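Local structure of Asp/Glu-specific dipeptidyl-peptidase (Flavobacterium psychrophilum, 5JXF) at residues A[40-45]-A[584-589]; A[280-285]-A[653-658]; A[308-313]-A[343-348]; A[402-407]-A[472-477]. The protein removes dipeptides from the N-terminus of oligopeptides as a serine peptidase, with strict specificity for aspartate or glutamate at the P1 position. All coordinates share one frame; numbering follows the deposited sequence.

Interactions 1 and 2 are buried and share a sheet: strands 586-591 and 279-284 are neighbours in it, so the two contacts touch through backbone bonds. Both place polar groups in the interior, with a backbone bridge and an arginine in interaction 1 and a buried asparagine amide in interaction 2. Interactions 3 and 4 pack helices, have no hydrogen bonds across their segments, and touch each other through Ile312 and Tyr407. Interaction 3 is a surface contact, mostly of partly exposed residues, and uses tryptophans against lysine and arginine, while interaction 4 has a buried tyrosine pair with an exposed margin. Interactions 2 and 3 reach the bound aspartic acid and arginine respectively; interaction 4 lies far from both.

Interaction 1 (A[40-45]-A[584-589]); sequences MWIPSL and TLRVTY
Arg586 sets CG opposite its own carbonyl carbon (chi1 -55°) and then bends at chi2 (-65°), which folds the chain back so that the guanidinium reaches Met40. NH1 of Arg586 donates to Met40 O at 2.9 Å; the oxygen lies at the guanidinium edge, in its plane, whereas the nitrogen stands above the plane of the Met40 carbonyl. Ile42 CG1 lies over one face of the group. NE bonds Thr584 OG1, NH2 bonds Asp580 O and Asn582 OD1, and NH1 also reaches Pro579 O, so bonds at all three nitrogens fix its rotation. With an alanine here, Met40 O would probably lose this donor and the carbonyl oxygens of Pro579 and Asp580 their shared partner. Beside the arginine, Trp41 and Val587 make a single antiparallel hydrogen-bonded bridge, Trp41 N to Val587 O at 2.7 Å and Val587 N to Trp41 O at 2.8 Å. Pro43 packs its CG against Leu585 CG (3.9 Å) and its CB against Val587 CG2. At the other end the five-membered ring of Trp41 and the Tyr589 ring are nearly parallel (20°) but slid apart, so they barely overlap; CD1 of Trp41 lies 3.8 Å from CE1 of Tyr589, whose OH is bonded to Glu53 and Asn50. Helix 49-57 packs on both rings, strand 186-192 touches Ile42 and Arg586, and strand 279-284 pairs with strand 586-591 at Arg586 and Thr588.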
# COMPACT_ATOMS: atom_id res chain seq x y z
N MET A 40 1.20 -0.15 -30.85
CA MET A 40 -0.21 -0.27 -31.20
C MET A 40 -0.34 -0.24 -32.72
O MET A 40 -0.21 0.81 -33.34
CB MET A 40 -1.05 0.85 -30.57
CG MET A 40 -0.81 1.07 -29.07
SD MET A 40 -1.48 2.63 -28.43
CE MET A 40 -1.45 2.30 -26.65
N TRP A 41 -0.60 -1.40 -33.31
CA TRP A 41 -0.40 -1.60 -34.75
C TRP A 41 -1.68 -1.56 -35.56
O TRP A 41 -2.72 -2.04 -35.14
CB TRP A 41 0.33 -2.94 -34.97
CG TRP A 41 1.55 -3.03 -34.11
CD1 TRP A 41 1.66 -3.66 -32.90
CD2 TRP A 41 2.82 -2.43 -34.36
NE1 TRP A 41 2.93 -3.50 -32.39
CE2 TRP A 41 3.66 -2.74 -33.27
CE3 TRP A 41 3.34 -1.65 -35.41
CZ2 TRP A 41 4.99 -2.31 -33.20
CZ3 TRP A 41 4.65 -1.23 -35.34
CH2 TRP A 41 5.46 -1.56 -34.25
N ILE A 42 -1.59 -0.96 -36.74
CA ILE A 42 -2.69 -0.95 -37.69
C ILE A 42 -2.90 -2.36 -38.17
O ILE A 42 -1.99 -2.97 -38.72
CB ILE A 42 -2.40 -0.00 -38.86
CG1 ILE A 42 -2.10 1.39 -38.32
CG2 ILE A 42 -3.58 0.03 -39.81
CD1 ILE A 42 -1.67 2.37 -39.36
N PRO A 43 -4.11 -2.90 -37.97
CA PRO A 43 -4.34 -4.33 -38.10
C PRO A 43 -4.15 -4.86 -39.52
O PRO A 43 -3.98 -6.06 -39.71
CB PRO A 43 -5.80 -4.50 -37.65
CG PRO A 43 -6.12 -3.26 -36.91
CD PRO A 43 -5.34 -2.19 -37.57
N SER A 44 -4.18 -3.98 -40.51
CA SER A 44 -3.96 -4.40 -41.89
C SER A 44 -2.47 -4.47 -42.23
O SER A 44 -2.09 -4.85 -43.34
CB SER A 44 -4.68 -3.45 -42.86
OG SER A 44 -4.27 -2.11 -42.65
N LEU A 45 -1.61 -4.13 -41.28
CA LEU A 45 -0.18 -4.11 -41.57
C LEU A 45 0.62 -5.09 -40.74
O LEU A 45 1.79 -4.88 -40.50
CB LEU A 45 0.40 -2.71 -41.34
CG LEU A 45 -0.15 -1.63 -42.27
CD1 LEU A 45 0.68 -0.37 -42.09
CD2 LEU A 45 -0.14 -2.10 -43.74
N THR A 584 -8.35 5.01 -33.57
CA THR A 584 -8.63 4.02 -34.62
C THR A 584 -8.26 2.59 -34.18
O THR A 584 -7.51 2.40 -33.23
CB THR A 584 -7.88 4.35 -35.90
OG1 THR A 584 -6.47 4.28 -35.67
CG2 THR A 584 -8.27 5.75 -36.41
N LEU A 585 -8.81 1.62 -34.89
CA LEU A 585 -8.64 0.21 -34.56
C LEU A 585 -7.17 -0.21 -34.60
O LEU A 585 -6.51 -0.04 -35.61
CB LEU A 585 -9.46 -0.65 -35.54
CG LEU A 585 -9.47 -2.16 -35.35
CD1 LEU A 585 -10.04 -2.50 -34.02
CD2 LEU A 585 -10.30 -2.81 -36.48
N ARG A 586 -6.67 -0.75 -33.49
CA ARG A 586 -5.27 -1.17 -33.43
C ARG A 586 -5.18 -2.52 -32.77
O ARG A 586 -6.05 -2.92 -32.04
CB ARG A 586 -4.36 -0.21 -32.64
CG ARG A 586 -4.33 1.21 -33.03
CD ARG A 586 -3.76 1.45 -34.42
NE ARG A 586 -3.80 2.87 -34.72
CZ ARG A 586 -2.85 3.72 -34.36
NH1 ARG A 586 -1.76 3.28 -33.73
NH2 ARG A 586 -2.96 5.01 -34.66
N VAL A 587 -4.08 -3.21 -33.04
CA VAL A 587 -3.80 -4.45 -32.39
C VAL A 587 -2.53 -4.27 -31.56
O VAL A 587 -1.61 -3.58 -31.98
CB VAL A 587 -3.63 -5.58 -33.41
CG1 VAL A 587 -3.13 -6.85 -32.74
CG2 VAL A 587 -4.95 -5.82 -34.12
N THR A 588 -2.51 -4.87 -30.37
CA THR A 588 -1.29 -5.00 -29.59
C THR A 588 -1.27 -6.41 -29.00
O THR A 588 -2.32 -7.02 -28.81
CB THR A 588 -1.22 -3.92 -28.47
OG1 THR A 588 0.00 -4.06 -27.72
CG2 THR A 588 -2.40 -4.03 -27.53
N TYR A 589 -0.08 -6.94 -28.73
CA TYR A 589 0.05 -8.30 -28.23
C TYR A 589 1.14 -8.39 -27.18
O TYR A 589 1.94 -7.47 -27.01
CB TYR A 589 0.38 -9.26 -29.36
CG TYR A 589 1.46 -8.72 -30.25
CD1 TYR A 589 1.13 -7.94 -31.35
CD2 TYR A 589 2.81 -8.95 -29.99
CE1 TYR A 589 2.09 -7.40 -32.15
CE2 TYR A 589 3.79 -8.42 -30.82
CZ TYR A 589 3.41 -7.65 -31.90
OH TYR A 589 4.31 -7.09 -32.77

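Interaction 2 (A[280-285]-A[653-658]); sequences TMVMGY and GTNHTT. With ASP (aspartic acid), chain F.
The amide of Asn655 has Val282 CG2 packed against it, 3.6 Å from CG, and Thr280 OG1 at its edge, in the amide plane. ND2 of Asn655 donates to Thr280 OG1 at 2.8 Å, with an N-H...O angle of 146°, and has a second partner in Asn698 OD1, so the buried nitrogen is gripped from two places. OD1 comes to 3.2 Å from Thr280 O, but both are acceptors and no bond joins them. The amide is carried to strand 279-284 by a side chain whose CG is anti to the carbonyl carbon (chi1 -51°). Close by, Gly653 leaves room for this group: a CB there would point at the strand and crowd Asn655 ND2. Further along the loop, Thr657 CG2 meets Val282 CG1 more loosely, at 4.3 Å. Thr657 and Thr658 belong to the pocket of the bound aspartic acid, whose CB lies 3.6 Å from Thr658 O. Gly660 N, Ser662 N and Arg680 NH2 hydrogen-bond the same ligand. The contact thus lays the loop leading to the probable catalytic serine, Ser662, against strand 279-284 of the same antiparallel sheet that strand 648-653, just before the loop, belongs to, consistent with the P1 pocket wall of a chymotrypsin-like serine peptidase.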
# COMPACT_ATOMS: atom_id res chain seq x y z
N THR A 280 -1.14 -13.23 -25.53
CA THR A 280 -2.38 -12.44 -25.51
C THR A 280 -2.34 -11.38 -26.60
O THR A 280 -1.28 -10.80 -26.86
CB THR A 280 -2.61 -11.69 -24.16
OG1 THR A 280 -1.61 -10.68 -23.99
CG2 THR A 280 -2.58 -12.62 -22.97
N MET A 281 -3.49 -11.14 -27.22
CA MET A 281 -3.61 -10.08 -28.19
C MET A 281 -4.82 -9.21 -27.85
O MET A 281 -5.93 -9.70 -27.66
CB MET A 281 -3.74 -10.65 -29.61
CG MET A 281 -3.46 -9.65 -30.69
SD MET A 281 -3.93 -10.21 -32.36
CE MET A 281 -5.67 -10.39 -32.17
N VAL A 282 -4.58 -7.91 -27.79
CA VAL A 282 -5.64 -6.98 -27.50
C VAL A 282 -5.92 -6.07 -28.73
O VAL A 282 -5.04 -5.42 -29.27
CB VAL A 282 -5.28 -6.14 -26.25
CG1 VAL A 282 -6.38 -5.16 -25.95
CG2 VAL A 282 -5.04 -7.06 -25.02
N MET A 283 -7.17 -6.06 -29.16
CA MET A 283 -7.60 -5.24 -30.29
C MET A 283 -8.56 -4.17 -29.77
O MET A 283 -9.48 -4.46 -29.02
CB MET A 283 -8.27 -6.12 -31.36
CG MET A 283 -8.40 -5.47 -32.73
SD MET A 283 -9.08 -6.61 -34.01
CE MET A 283 -8.38 -8.14 -33.33
N GLY A 284 -8.35 -2.92 -30.13
CA GLY A 284 -9.25 -1.90 -29.64
C GLY A 284 -9.05 -0.55 -30.28
O GLY A 284 -8.39 -0.43 -31.32
N TYR A 285 -9.63 0.46 -29.65
CA TYR A 285 -9.58 1.81 -30.19
C TYR A 285 -8.92 2.81 -29.22
O TYR A 285 -9.57 3.73 -28.71
CB TYR A 285 -10.99 2.27 -30.57
CG TYR A 285 -11.67 1.35 -31.57
CD1 TYR A 285 -12.27 0.16 -31.15
CD2 TYR A 285 -11.75 1.68 -32.93
CE1 TYR A 285 -12.87 -0.69 -32.05
CE2 TYR A 285 -12.37 0.82 -33.85
CZ TYR A 285 -12.93 -0.35 -33.39
OH TYR A 285 -13.55 -1.21 -34.25
N GLY A 653 -0.97 -8.35 -18.48
CA GLY A 653 0.02 -8.70 -19.47
C GLY A 653 0.82 -7.53 -20.01
O GLY A 653 0.62 -6.38 -19.63
N THR A 654 1.73 -7.84 -20.92
CA THR A 654 2.60 -6.85 -21.50
C THR A 654 1.99 -6.17 -22.74
O THR A 654 2.72 -5.70 -23.60
CB THR A 654 3.95 -7.47 -21.88
OG1 THR A 654 3.73 -8.54 -22.81
CG2 THR A 654 4.63 -8.03 -20.63
N ASN A 655 0.67 -6.11 -22.83
CA ASN A 655 0.04 -5.42 -23.95
C ASN A 655 0.05 -3.91 -23.73
O ASN A 655 -0.18 -3.43 -22.63
CB ASN A 655 -1.40 -5.89 -24.14
CG ASN A 655 -1.52 -7.39 -24.23
OD1 ASN A 655 -1.21 -7.98 -25.26
ND2 ASN A 655 -2.00 -8.01 -23.16
N HIS A 656 0.30 -3.16 -24.79
CA HIS A 656 0.35 -1.71 -24.70
C HIS A 656 -1.01 -1.12 -25.01
O HIS A 656 -1.48 -1.19 -26.14
CB HIS A 656 1.41 -1.16 -25.66
CG HIS A 656 1.69 0.30 -25.50
ND1 HIS A 656 2.49 1.01 -26.38
CD2 HIS A 656 1.28 1.20 -24.57
CE1 HIS A 656 2.55 2.27 -25.99
NE2 HIS A 656 1.83 2.41 -24.90
N THR A 657 -1.64 -0.53 -23.99
CA THR A 657 -2.97 0.07 -24.11
C THR A 657 -3.01 1.51 -23.63
O THR A 657 -2.04 2.01 -23.06
CB THR A 657 -4.01 -0.72 -23.30
OG1 THR A 657 -3.56 -0.85 -21.95
CG2 THR A 657 -4.22 -2.12 -23.89
N THR A 658 -4.15 2.17 -23.84
CA THR A 658 -4.36 3.52 -23.29
C THR A 658 -5.88 3.72 -23.22
O THR A 658 -6.63 2.80 -23.56
CB THR A 658 -3.62 4.61 -24.14
OG1 THR A 658 -3.69 5.89 -23.50
CG2 THR A 658 -4.21 4.71 -25.54
N ASP F . -9.39 2.83 -18.27
CA ASP F . -8.94 3.30 -19.59
C ASP F . -10.05 3.50 -20.60
O ASP F . -9.92 3.13 -21.77
CB ASP F . -7.89 2.34 -20.17
CG ASP F . -6.47 2.65 -19.69
OD1 ASP F . -6.22 3.79 -19.27
OD2 ASP F . -5.60 1.75 -19.75

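Interaction 3 (A[308-313]-A[343-348]). With ARG (arginine), chain E.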
# COMPACT_ATOMS: atom_id res chain seq x y z
N ALA A 308 -1.15 21.75 -12.16
CA ALA A 308 -2.30 22.65 -12.20
C ALA A 308 -3.62 21.87 -12.22
O ALA A 308 -4.45 22.02 -11.31
CB ALA A 308 -2.21 23.58 -13.41
N LYS A 309 -3.80 21.04 -13.24
CA LYS A 309 -5.03 20.26 -13.43
C LYS A 309 -5.30 19.28 -12.28
O LYS A 309 -6.45 19.06 -11.90
CB LYS A 309 -4.96 19.49 -14.75
CG LYS A 309 -5.03 20.38 -15.98
CD LYS A 309 -5.27 19.57 -17.24
CE LYS A 309 -4.06 18.71 -17.57
NZ LYS A 309 -4.24 17.99 -18.87
N ILE A 310 -4.24 18.71 -11.73
CA ILE A 310 -4.37 17.85 -10.56
C ILE A 310 -4.96 18.61 -9.36
O ILE A 310 -5.96 18.18 -8.77
CB ILE A 310 -3.00 17.25 -10.18
CG1 ILE A 310 -2.63 16.15 -11.19
CG2 ILE A 310 -3.04 16.68 -8.76
CD1 ILE A 310 -1.17 15.77 -11.16
N GLU A 311 -4.37 19.75 -9.03
CA GLU A 311 -4.85 20.56 -7.91
C GLU A 311 -6.30 21.00 -8.11
O GLU A 311 -7.09 20.98 -7.17
CB GLU A 311 -3.95 21.79 -7.71
CG GLU A 311 -3.24 21.81 -6.37
CD GLU A 311 -2.51 23.12 -6.11
OE1 GLU A 311 -3.17 24.11 -5.72
OE2 GLU A 311 -1.27 23.16 -6.29
N ILE A 312 -6.64 21.37 -9.34
CA ILE A 312 -8.00 21.81 -9.63
C ILE A 312 -9.01 20.68 -9.45
O ILE A 312 -10.03 20.87 -8.79
CB ILE A 312 -8.13 22.38 -11.05
CG1 ILE A 312 -7.28 23.63 -11.19
CG2 ILE A 312 -9.59 22.72 -11.36
CD1 ILE A 312 -7.35 24.21 -12.58
N ARG A 313 -8.75 19.52 -10.04
CA ARG A 313 -9.68 18.39 -9.93
C ARG A 313 -9.80 17.86 -8.50
O ARG A 313 -10.87 17.43 -8.07
CB ARG A 313 -9.27 17.25 -10.88
CG ARG A 313 -9.51 17.58 -12.35
CD ARG A 313 -9.23 16.42 -13.29
NE ARG A 313 -9.50 16.79 -14.68
CZ ARG A 313 -10.12 16.02 -15.57
NH1 ARG A 313 -10.53 14.80 -15.21
NH2 ARG A 313 -10.32 16.46 -16.81
N ASN A 343 -10.95 9.75 -12.65
CA ASN A 343 -10.08 8.86 -13.40
C ASN A 343 -8.82 9.53 -13.93
O ASN A 343 -7.71 9.02 -13.77
CB ASN A 343 -10.86 8.25 -14.57
CG ASN A 343 -10.11 7.12 -15.22
OD1 ASN A 343 -9.57 6.23 -14.55
ND2 ASN A 343 -10.05 7.14 -16.56
N TYR A 344 -8.98 10.69 -14.56
CA TYR A 344 -7.82 11.44 -15.05
C TYR A 344 -7.04 12.15 -13.93
O TYR A 344 -5.82 12.32 -14.02
CB TYR A 344 -8.25 12.44 -16.13
CG TYR A 344 -8.53 11.75 -17.43
CD1 TYR A 344 -7.49 11.30 -18.22
CD2 TYR A 344 -9.83 11.49 -17.84
CE1 TYR A 344 -7.72 10.64 -19.41
CE2 TYR A 344 -10.07 10.83 -19.04
CZ TYR A 344 -9.01 10.41 -19.82
OH TYR A 344 -9.22 9.75 -21.01
N TRP A 345 -7.75 12.57 -12.88
CA TRP A 345 -7.09 13.17 -11.73
C TRP A 345 -6.04 12.22 -11.17
O TRP A 345 -4.89 12.61 -10.93
CB TRP A 345 -8.09 13.53 -10.64
CG TRP A 345 -7.43 13.69 -9.29
CD1 TRP A 345 -6.70 14.77 -8.85
CD2 TRP A 345 -7.43 12.74 -8.21
NE1 TRP A 345 -6.25 14.54 -7.57
CE2 TRP A 345 -6.68 13.30 -7.15
CE3 TRP A 345 -7.98 11.46 -8.04
CZ2 TRP A 345 -6.48 12.64 -5.94
CZ3 TRP A 345 -7.78 10.81 -6.83
CH2 TRP A 345 -7.04 11.40 -5.80
N LYS A 346 -6.43 10.97 -11.00
CA LYS A 346 -5.48 10.00 -10.49
C LYS A 346 -4.48 9.59 -11.56
O LYS A 346 -3.31 9.39 -11.23
CB LYS A 346 -6.18 8.76 -9.94
CG LYS A 346 -5.25 7.89 -9.10
CD LYS A 346 -5.96 6.67 -8.56
CE LYS A 346 -5.15 5.98 -7.43
NZ LYS A 346 -5.78 4.64 -7.07
N LYS A 347 -4.92 9.48 -12.82
CA LYS A 347 -4.00 9.12 -13.90
C LYS A 347 -2.81 10.06 -13.91
O LYS A 347 -1.65 9.64 -14.03
CB LYS A 347 -4.69 9.14 -15.30
CG LYS A 347 -3.75 8.69 -16.41
CD LYS A 347 -4.18 9.19 -17.79
CE LYS A 347 -3.11 8.92 -18.84
NZ LYS A 347 -3.62 9.14 -20.21
N TRP A 348 -3.11 11.35 -13.80
CA TRP A 348 -2.11 12.39 -13.95
C TRP A 348 -1.11 12.34 -12.79
O TRP A 348 0.08 12.60 -12.97
CB TRP A 348 -2.78 13.76 -14.07
CG TRP A 348 -3.51 13.92 -15.41
CD1 TRP A 348 -3.21 13.29 -16.58
CD2 TRP A 348 -4.63 14.77 -15.69
NE1 TRP A 348 -4.08 13.69 -17.56
CE2 TRP A 348 -4.96 14.60 -17.05
CE3 TRP A 348 -5.39 15.66 -14.92
CZ2 TRP A 348 -6.01 15.28 -17.65
CZ3 TRP A 348 -6.43 16.33 -15.52
CH2 TRP A 348 -6.73 16.14 -16.87
N ARG E . -9.01 3.50 -14.93
CA ARG E . -9.98 3.05 -15.91
C ARG E . -9.62 3.67 -17.27
O ARG E . -9.52 4.89 -17.38
CB ARG E . -11.40 3.44 -15.49
CG ARG E . -11.89 2.74 -14.20
CD ARG E . -13.27 3.24 -13.78
NE ARG E . -13.28 4.68 -13.55
CZ ARG E . -13.06 5.26 -12.37
NH1 ARG E . -12.82 4.51 -11.29
NH2 ARG E . -13.09 6.59 -12.26
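Lys309 and Arg313 both reach Trp348, from different directions. The lysine chain bends at chi3 (-68°), laying CE and NZ over one face of the indole; NZ is 3.9 Å from the centroid of the six-membered ring, a cation-pi contact, with CE making a CH-pi contact beside it. Arg313 instead runs extended from CG to NE; its guanidinium and the indole plane stand 71° apart, and the rim of the ring, CZ3 and CH2, meets one face of the guanidinium, NE of Arg313 lying 3.2 Å from CZ3 of Trp348. NE also pairs with Glu410, and NH1 bonds Val341 O. A leucine in its place would probably cost Glu410 its salt bridge and Val341 O its donor, and take the flat guanidinium from the indole rim. Trp345, with CG anti to the backbone N (chi1 160°), swings its ring to Ile310, where CD1 lies 3.5 Å from Ile310 O; its buried NE1 finds no partner. Ile310 CG1 fills in against Trp348 CB at 3.7 Å. Turned away from this interface, Asn343 holds the bound arginine, OD1 accepting from the ligand N at 2.8 Å. Segments 308-313 and 343-348, on helices 295-325 and 328-357, run 138° apart, with helix 386-415 packed on Lys309 and Ile312 and helix 460-477 on Glu311 and Ile312.

Interaction 4 (A[402-407]-A[472-477]); sequences AVSRDY and ALYATK
Tyr407 and Tyr474 are the heart of an antiparallel helix pair, helix 386-415 against helix 460-477, in the all-helical part that S46 peptidases add to their chymotrypsin-like core. The segment axes run at 162° and come no nearer than 10.9 Å, a wide spacing that the two tyrosines bridge. The tight part is where they cross: Tyr407 CB sits 3.4 Å from Tyr474 CE1, and the backbone carbon of Tyr407 lies over one face of the Tyr474 ring, toward its rim. Tyr474 gets there because its CG is anti to the backbone N (chi1 -163°), which throws the ring across to the opposite helix. Tyr407 in turn reaches back toward segment 472-477, with Val403 CG1 at the edge of its ring and Ile312 of helix 295-325 packed against it. Toward the hydroxyl ends the fit slackens. Tyr474 OH stops 3.8 Å from Ser404 O, and Tyr407 OH is 3.6 Å from Lys477 O, with Lys477 CB about as near; neither hydroxyl makes a hydrogen bond across the pair. Lys477 marks the solvent side: its chain is bent at chi2 and chi3, its far end runs off from segment 402-407, and its amine makes a long, weak ion pair with Glu311. Ser404 faces a different boundary, touching Pro479, Phe482 and Ile546. Also on the exposed side, Thr476 turns its hydroxyl back into its own helix, OG1 donating to Ala472 O at 3.1 Å while Thr476 N reaches that same oxygen from the opposite face of the carbonyl plane.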
# COMPACT_ATOMS: atom_id res chain seq x y z
N ALA A 402 -0.51 28.24 -21.85
CA ALA A 402 -0.95 26.86 -21.70
C ALA A 402 -1.48 26.59 -20.30
O ALA A 402 -2.54 25.99 -20.12
CB ALA A 402 0.19 25.91 -22.02
N VAL A 403 -0.74 27.06 -19.30
CA VAL A 403 -1.17 26.96 -17.92
C VAL A 403 -2.49 27.70 -17.69
O VAL A 403 -3.45 27.12 -17.20
CB VAL A 403 -0.09 27.52 -16.97
CG1 VAL A 403 -0.69 27.86 -15.62
CG2 VAL A 403 1.05 26.53 -16.84
N SER A 404 -2.53 28.97 -18.07
CA SER A 404 -3.71 29.81 -17.88
C SER A 404 -4.90 29.20 -18.65
O SER A 404 -6.05 29.27 -18.21
CB SER A 404 -3.42 31.24 -18.35
OG SER A 404 -4.44 32.15 -17.95
N ARG A 405 -4.61 28.59 -19.79
CA ARG A 405 -5.62 27.88 -20.54
C ARG A 405 -6.17 26.70 -19.74
O ARG A 405 -7.39 26.50 -19.67
CB ARG A 405 -5.05 27.39 -21.86
CG ARG A 405 -6.06 26.82 -22.80
CD ARG A 405 -5.39 26.36 -24.07
NE ARG A 405 -6.28 25.57 -24.90
CZ ARG A 405 -6.40 24.25 -24.84
NH1 ARG A 405 -5.68 23.56 -23.97
NH2 ARG A 405 -7.24 23.63 -25.65
N ASP A 406 -5.27 25.93 -19.14
CA ASP A 406 -5.67 24.77 -18.34
C ASP A 406 -6.61 25.18 -17.22
O ASP A 406 -7.63 24.53 -16.98
CB ASP A 406 -4.45 24.06 -17.77
CG ASP A 406 -3.75 23.20 -18.80
OD1 ASP A 406 -4.38 22.84 -19.82
OD2 ASP A 406 -2.56 22.87 -18.57
N TYR A 407 -6.26 26.27 -16.56
CA TYR A 407 -7.10 26.82 -15.50
C TYR A 407 -8.46 27.23 -16.06
O TYR A 407 -9.48 27.04 -15.39
CB TYR A 407 -6.41 28.00 -14.80
CG TYR A 407 -5.41 27.59 -13.73
CD1 TYR A 407 -5.85 27.19 -12.47
CD2 TYR A 407 -4.04 27.60 -13.98
CE1 TYR A 407 -4.96 26.80 -11.49
CE2 TYR A 407 -3.14 27.22 -12.99
CZ TYR A 407 -3.61 26.82 -11.75
OH TYR A 407 -2.73 26.43 -10.77
N ALA A 472 -11.59 30.25 -6.25
CA ALA A 472 -10.50 30.58 -5.35
C ALA A 472 -9.15 30.17 -5.95
O ALA A 472 -8.19 30.94 -5.91
CB ALA A 472 -10.71 29.91 -4.00
N LEU A 473 -9.08 28.97 -6.52
CA LEU A 473 -7.81 28.48 -7.06
C LEU A 473 -7.35 29.28 -8.28
O LEU A 473 -6.16 29.59 -8.41
CB LEU A 473 -7.94 27.00 -7.42
CG LEU A 473 -8.05 26.01 -6.26
CD1 LEU A 473 -8.52 24.64 -6.77
CD2 LEU A 473 -6.73 25.90 -5.50
N TYR A 474 -8.29 29.61 -9.17
CA TYR A 474 -7.99 30.37 -10.38
C TYR A 474 -7.39 31.73 -10.04
O TYR A 474 -6.42 32.17 -10.65
CB TYR A 474 -9.25 30.53 -11.24
CG TYR A 474 -9.02 30.92 -12.69
CD1 TYR A 474 -7.76 30.81 -13.27
CD2 TYR A 474 -10.07 31.36 -13.50
CE1 TYR A 474 -7.54 31.15 -14.60
CE2 TYR A 474 -9.86 31.70 -14.84
CZ TYR A 474 -8.60 31.59 -15.38
OH TYR A 474 -8.39 31.93 -16.71
N ALA A 475 -7.95 32.40 -9.04
CA ALA A 475 -7.43 33.70 -8.65
C ALA A 475 -6.04 33.59 -8.02
O ALA A 475 -5.12 34.32 -8.39
CB ALA A 475 -8.39 34.40 -7.70
N THR A 476 -5.88 32.64 -7.10
CA THR A 476 -4.69 32.62 -6.26
C THR A 476 -3.50 31.90 -6.90
O THR A 476 -2.36 32.30 -6.67
CB THR A 476 -5.00 31.97 -4.88
OG1 THR A 476 -5.25 30.56 -5.02
CG2 THR A 476 -6.22 32.62 -4.24
N LYS A 477 -3.74 30.88 -7.71
CA LYS A 477 -2.62 30.07 -8.23
C LYS A 477 -2.37 30.15 -9.74
O LYS A 477 -1.33 29.69 -10.21
CB LYS A 477 -2.80 28.60 -7.83
CG LYS A 477 -3.11 28.40 -6.35
CD LYS A 477 -2.42 27.14 -5.80
CE LYS A 477 -1.33 27.51 -4.79
NZ LYS A 477 -0.38 26.40 -4.50